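Local coordinates for 3'3'-cGAMP-specific phosphodiesterase 3 (Vibrio cholerae O1 biovar El Tor str. N16961, PDB 5Z7C), which is a phosphodiesterase by name, a largely helical protein of the HD-domain family, at residues A143-A155 against I171-P184. The protein carries 2 engineered substitutions. Sequence-based numbering, arbitrary orientation.
Sequences AQELIQTRCTRGA and IHSLDEHWNGQGRP
Gln144 uses both ends of its amide on Arg183 and Pro184, the C-terminal end of residues 171-184. Gln144 NE2 donates to Pro184 O at 2.6 Å, meeting a lone pair in the carbonyl plane (C=O...N angle 124°). The other end, OE1, lies at the guanidinium edge of Arg183 and accepts a weak bond from NH1 (N-H...O 122°), the amide and guanidinium planes standing 77° apart. With CG anti to the backbone N and the chain bent at chi2, the Gln144 amide comes within bonding distance of Arg183 and Pro184. The charged contact is looser: Arg150 NH1 and Asp175 OD2 form a long salt bridge of 3.6 Å, while Ile147 CD1 packs on one face of the same guanidinium. Apolar and sulfur contacts fill the middle. Cys151 SG sits 3.5 Å from the centroid of the His172 ring, directly over its face, and also 3.8 Å from Pro184 CG. Ile147 CG2 meets Pro184 CD at 3.8 Å, and Ala143 CB lies over one face of the Arg183 guanidinium, near its rim. At the other end, Ile171 CG2 packs against the backbone of Gly154, 3.9 Å from Gly154 C. A cis peptide precedes Pro184, and Glu176 OE2 accepts a hydrogen bond from Glu185 N just beyond it. Within the HD-family region, helix 141-160 is thus joined to the loop leading to helix 194-211 through a central apolar and sulfur-aromatic seam, with the two hydrogen bonds across the contact, one of them weak, both at Gln144.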
loop_
_atom_site.group_PDB
_atom_site.type_symbol
_atom_site.label_atom_id
_atom_site.label_comp_id
_atom_site.label_asym_id
_atom_site.label_seq_id
_atom_site.Cartn_x
_atom_site.Cartn_y
_atom_site.Cartn_z
ATOM N N ALA A 143 -12.652 0.349 20.054
ATOM C CA ALA A 143 -12.883 0.909 18.754
ATOM C C ALA A 143 -12.325 2.296 18.723
ATOM O O ALA A 143 -11.781 2.708 17.736
ATOM C CB ALA A 143 -14.320 0.926 18.460
ATOM N N GLN A 144 -12.470 3.018 19.799
ATOM C CA GLN A 144 -11.934 4.338 19.850
ATOM C C GLN A 144 -10.436 4.317 19.726
ATOM O O GLN A 144 -9.866 5.191 19.137
ATOM C CB GLN A 144 -12.342 5.003 21.136
ATOM C CG GLN A 144 -11.832 6.391 21.288
ATOM C CD GLN A 144 -12.742 7.399 20.695
ATOM O OE1 GLN A 144 -13.822 7.074 20.230
ATOM N NE2 GLN A 144 -12.308 8.634 20.685
ATOM N N GLU A 145 -9.787 3.363 20.356
ATOM C CA GLU A 145 -8.353 3.262 20.253
ATOM C C GLU A 145 -7.945 2.931 18.854
ATOM O O GLU A 145 -6.959 3.412 18.363
ATOM C CB GLU A 145 -7.816 2.211 21.206
ATOM C CG GLU A 145 -7.756 2.660 22.625
ATOM C CD GLU A 145 -6.999 3.926 22.787
ATOM O OE1 GLU A 145 -5.878 3.996 22.282
ATOM O OE2 GLU A 145 -7.510 4.854 23.422
ATOM N N LEU A 146 -8.690 2.060 18.228
ATOM C CA LEU A 146 -8.352 1.629 16.918
ATOM C C LEU A 146 -8.380 2.762 15.939
ATOM O O LEU A 146 -7.478 2.920 15.151
ATOM C CB LEU A 146 -9.416 0.669 16.497
ATOM C CG LEU A 146 -8.975 -0.378 15.536
ATOM C CD1 LEU A 146 -7.849 -1.089 16.132
ATOM C CD2 LEU A 146 -10.105 -1.283 15.355
ATOM N N ILE A 147 -9.449 3.529 15.951
ATOM C CA ILE A 147 -9.556 4.628 15.037
ATOM C C ILE A 147 -8.495 5.645 15.320
ATOM O O ILE A 147 -7.878 6.146 14.419
ATOM C CB ILE A 147 -10.917 5.288 15.139
ATOM C CG1 ILE A 147 -11.993 4.338 14.692
ATOM C CG2 ILE A 147 -11.010 6.467 14.256
ATOM C CD1 ILE A 147 -11.731 3.759 13.401
ATOM N N GLN A 148 -8.294 5.968 16.568
ATOM C CA GLN A 148 -7.444 7.067 16.892
ATOM C C GLN A 148 -6.086 6.768 16.381
ATOM O O GLN A 148 -5.378 7.631 15.910
ATOM C CB GLN A 148 -7.370 7.187 18.390
ATOM C CG GLN A 148 -6.318 8.115 18.882
ATOM C CD GLN A 148 -6.695 9.538 18.705
ATOM O OE1 GLN A 148 -7.801 9.853 18.315
ATOM N NE2 GLN A 148 -5.776 10.422 19.007
ATOM N N THR A 149 -5.697 5.529 16.533
ATOM C CA THR A 149 -4.406 5.127 16.082
ATOM C C THR A 149 -4.318 5.227 14.594
ATOM O O THR A 149 -3.363 5.725 14.077
ATOM C CB THR A 149 -4.119 3.711 16.560
ATOM O OG1 THR A 149 -3.902 3.750 17.960
ATOM C CG2 THR A 149 -2.891 3.160 15.946
ATOM N N ARG A 150 -5.306 4.701 13.906
ATOM C CA ARG A 150 -5.285 4.680 12.466
ATOM C C ARG A 150 -5.306 6.062 11.884
ATOM O O ARG A 150 -4.603 6.364 10.955
ATOM C CB ARG A 150 -6.509 3.920 11.996
ATOM C CG ARG A 150 -6.862 4.072 10.567
ATOM C CD ARG A 150 -8.284 3.815 10.382
ATOM N NE ARG A 150 -8.618 2.492 10.853
ATOM C CZ ARG A 150 -9.793 1.912 10.666
ATOM N NH1 ARG A 150 -10.747 2.547 10.012
ATOM N NH2 ARG A 150 -10.016 0.696 11.129
ATOM N N CYS A 151 -6.206 6.866 12.387
ATOM C CA CYS A 151 -6.393 8.181 11.873
ATOM C C CYS A 151 -5.193 9.047 12.117
ATOM O O CYS A 151 -4.856 9.873 11.325
ATOM C CB CYS A 151 -7.689 8.768 12.397
ATOM S SG CYS A 151 -7.567 9.643 13.989
ATOM N N THR A 152 -4.590 8.901 13.268
ATOM C CA THR A 152 -3.385 9.618 13.587
ATOM C C THR A 152 -2.234 9.182 12.723
ATOM O O THR A 152 -1.405 9.966 12.337
ATOM C CB THR A 152 -3.039 9.405 15.028
ATOM O OG1 THR A 152 -2.868 8.009 15.245
ATOM C CG2 THR A 152 -4.146 9.852 15.878
ATOM N N ARG A 153 -2.189 7.883 12.446
ATOM C CA ARG A 153 -1.110 7.294 11.669
ATOM C C ARG A 153 -1.190 7.707 10.206
ATOM O O ARG A 153 -0.169 7.981 9.575
ATOM C CB ARG A 153 -1.137 5.768 11.784
ATOM C CG ARG A 153 -0.311 5.219 12.936
ATOM C CD ARG A 153 0.190 3.815 12.636
ATOM N NE ARG A 153 0.188 2.967 13.824
ATOM C CZ ARG A 153 0.101 1.642 13.794
ATOM N NH1 ARG A 153 0.009 1.006 12.634
ATOM N NH2 ARG A 153 0.107 0.949 14.925
ATOM N N GLY A 154 -2.404 7.751 9.667
ATOM C CA GLY A 154 -2.584 8.119 8.288
ATOM C C GLY A 154 -2.285 9.572 8.105
ATOM O O GLY A 154 -1.705 9.968 7.136
ATOM N N ALA A 155 -2.695 10.365 9.064
ATOM C CA ALA A 155 -2.469 11.776 9.013
ATOM C C ALA A 155 -0.991 11.985 9.000
ATOM O O ALA A 155 -0.490 12.914 8.414
ATOM C CB ALA A 155 -3.059 12.423 10.184
ATOM N N ILE A 171 -7.786 13.110 6.674
ATOM C CA ILE A 171 -7.571 11.693 6.645
ATOM C C ILE A 171 -7.924 11.365 8.081
ATOM O O ILE A 171 -8.473 10.339 8.375
ATOM C CB ILE A 171 -6.128 11.373 6.376
ATOM C CG1 ILE A 171 -5.826 11.631 4.920
ATOM C CG2 ILE A 171 -5.875 9.957 6.599
ATOM C CD1 ILE A 171 -4.447 11.334 4.546
ATOM N N HIS A 172 -7.579 12.266 8.973
ATOM C CA HIS A 172 -7.777 12.124 10.394
ATOM C C HIS A 172 -9.204 12.045 10.844
ATOM O O HIS A 172 -9.516 11.350 11.778
ATOM C CB HIS A 172 -7.135 13.288 11.092
ATOM C CG HIS A 172 -7.216 13.213 12.576
ATOM N ND1 HIS A 172 -6.103 13.235 13.380
ATOM C CD2 HIS A 172 -8.275 13.119 13.403
ATOM C CE1 HIS A 172 -6.472 13.155 14.640
ATOM N NE2 HIS A 172 -7.785 13.096 14.682
ATOM N N SER A 173 -10.071 12.764 10.161
ATOM C CA SER A 173 -11.461 12.865 10.522
ATOM C C SER A 173 -12.314 12.055 9.599
ATOM O O SER A 173 -13.479 12.282 9.492
ATOM C CB SER A 173 -11.902 14.298 10.502
ATOM O OG SER A 173 -11.307 15.011 11.552
ATOM N N LEU A 174 -11.735 11.071 8.970
ATOM C CA LEU A 174 -12.444 10.328 7.981
ATOM C C LEU A 174 -13.640 9.710 8.618
ATOM O O LEU A 174 -14.681 9.632 8.036
ATOM C CB LEU A 174 -11.541 9.235 7.468
ATOM C CG LEU A 174 -12.042 8.238 6.453
ATOM C CD1 LEU A 174 -12.386 8.941 5.218
ATOM C CD2 LEU A 174 -11.057 7.211 6.169
ATOM N N ASP A 175 -13.484 9.265 9.843
ATOM C CA ASP A 175 -14.471 8.427 10.474
ATOM C C ASP A 175 -15.412 9.171 11.386
ATOM O O ASP A 175 -16.155 8.585 12.128
ATOM C CB ASP A 175 -13.792 7.289 11.186
ATOM C CG ASP A 175 -13.339 6.226 10.247
ATOM O OD1 ASP A 175 -14.172 5.698 9.518
ATOM O OD2 ASP A 175 -12.151 5.910 10.215
ATOM N N GLU A 176 -15.376 10.478 11.312
ATOM C CA GLU A 176 -16.376 11.272 11.929
ATOM C C GLU A 176 -17.651 11.155 11.148
ATOM O O GLU A 176 -17.658 10.812 9.993
ATOM C CB GLU A 176 -15.926 12.700 12.022
ATOM C CG GLU A 176 -14.532 12.844 12.534
ATOM C CD GLU A 176 -14.420 12.757 14.030
ATOM O OE1 GLU A 176 -15.284 12.157 14.653
ATOM O OE2 GLU A 176 -13.455 13.276 14.583
ATOM N N HIS A 177 -18.750 11.442 11.820
ATOM C CA HIS A 177 -20.071 11.253 11.292
ATOM C C HIS A 177 -20.780 12.552 11.465
ATOM O O HIS A 177 -20.472 13.313 12.350
ATOM C CB HIS A 177 -20.794 10.205 12.096
ATOM C CG HIS A 177 -20.390 8.810 11.775
ATOM N ND1 HIS A 177 -19.598 8.499 10.703
ATOM C CD2 HIS A 177 -20.684 7.641 12.373
ATOM C CE1 HIS A 177 -19.411 7.197 10.659
ATOM N NE2 HIS A 177 -20.058 6.654 11.665
ATOM N N TRP A 178 -21.765 12.785 10.630
ATOM C CA TRP A 178 -22.430 14.059 10.563
ATOM C C TRP A 178 -23.079 14.385 11.872
ATOM O O TRP A 178 -23.025 15.506 12.333
ATOM C CB TRP A 178 -23.486 13.976 9.495
ATOM C CG TRP A 178 -24.142 15.225 9.222
ATOM C CD1 TRP A 178 -25.445 15.486 9.361
ATOM C CD2 TRP A 178 -23.543 16.413 8.731
ATOM N NE1 TRP A 178 -25.709 16.763 9.007
ATOM C CE2 TRP A 178 -24.548 17.357 8.608
ATOM C CE3 TRP A 178 -22.253 16.773 8.391
ATOM C CZ2 TRP A 178 -24.312 18.628 8.158
ATOM C CZ3 TRP A 178 -22.026 18.032 7.955
ATOM C CH2 TRP A 178 -23.041 18.943 7.838
ATOM N N ASN A 179 -23.621 13.356 12.499
ATOM C CA ASN A 179 -24.417 13.472 13.699
ATOM C C ASN A 179 -23.627 13.530 14.983
ATOM O O ASN A 179 -24.190 13.547 16.046
ATOM C CB ASN A 179 -25.440 12.362 13.762
ATOM C CG ASN A 179 -24.836 11.034 13.983
ATOM O OD1 ASN A 179 -23.675 10.914 14.318
ATOM N ND2 ASN A 179 -25.623 10.008 13.786
ATOM N N GLY A 180 -22.306 13.598 14.858
ATOM C CA GLY A 180 -21.434 13.697 16.013
ATOM C C GLY A 180 -21.227 12.356 16.680
ATOM O O GLY A 180 -20.828 12.281 17.843
ATOM N N GLN A 181 -21.500 11.289 15.938
ATOM C CA GLN A 181 -21.358 9.946 16.459
ATOM C C GLN A 181 -20.210 9.143 15.877
ATOM O O GLN A 181 -20.204 7.935 15.963
ATOM C CB GLN A 181 -22.632 9.158 16.288
ATOM C CG GLN A 181 -23.788 9.732 17.041
ATOM C CD GLN A 181 -23.800 9.303 18.460
ATOM O OE1 GLN A 181 -23.388 10.043 19.333
ATOM N NE2 GLN A 181 -24.266 8.094 18.705
ATOM N N GLY A 182 -19.259 9.819 15.268
ATOM C CA GLY A 182 -18.089 9.190 14.712
ATOM C C GLY A 182 -16.873 9.395 15.566
ATOM O O GLY A 182 -16.833 10.286 16.373
ATOM N N ARG A 183 -15.862 8.582 15.344
ATOM C CA ARG A 183 -14.637 8.691 16.081
ATOM C C ARG A 183 -13.512 9.299 15.276
ATOM O O ARG A 183 -13.626 9.322 14.088
ATOM C CB ARG A 183 -14.323 7.253 16.432
ATOM C CG ARG A 183 -15.522 6.447 16.858
ATOM C CD ARG A 183 -15.256 4.976 16.718
ATOM N NE ARG A 183 -16.184 4.143 17.464
ATOM C CZ ARG A 183 -16.424 4.259 18.765
ATOM N NH1 ARG A 183 -15.836 5.196 19.488
ATOM N NH2 ARG A 183 -17.285 3.443 19.336
ATOM N N PRO A 184 -12.474 9.783 15.907
ATOM C CA PRO A 184 -12.301 9.666 17.337
ATOM C C PRO A 184 -12.715 10.874 18.118
ATOM O O PRO A 184 -12.599 10.833 19.315
ATOM C CB PRO A 184 -10.801 9.569 17.444
ATOM C CG PRO A 184 -10.357 10.443 16.406
ATOM C CD PRO A 184 -11.221 10.146 15.262
#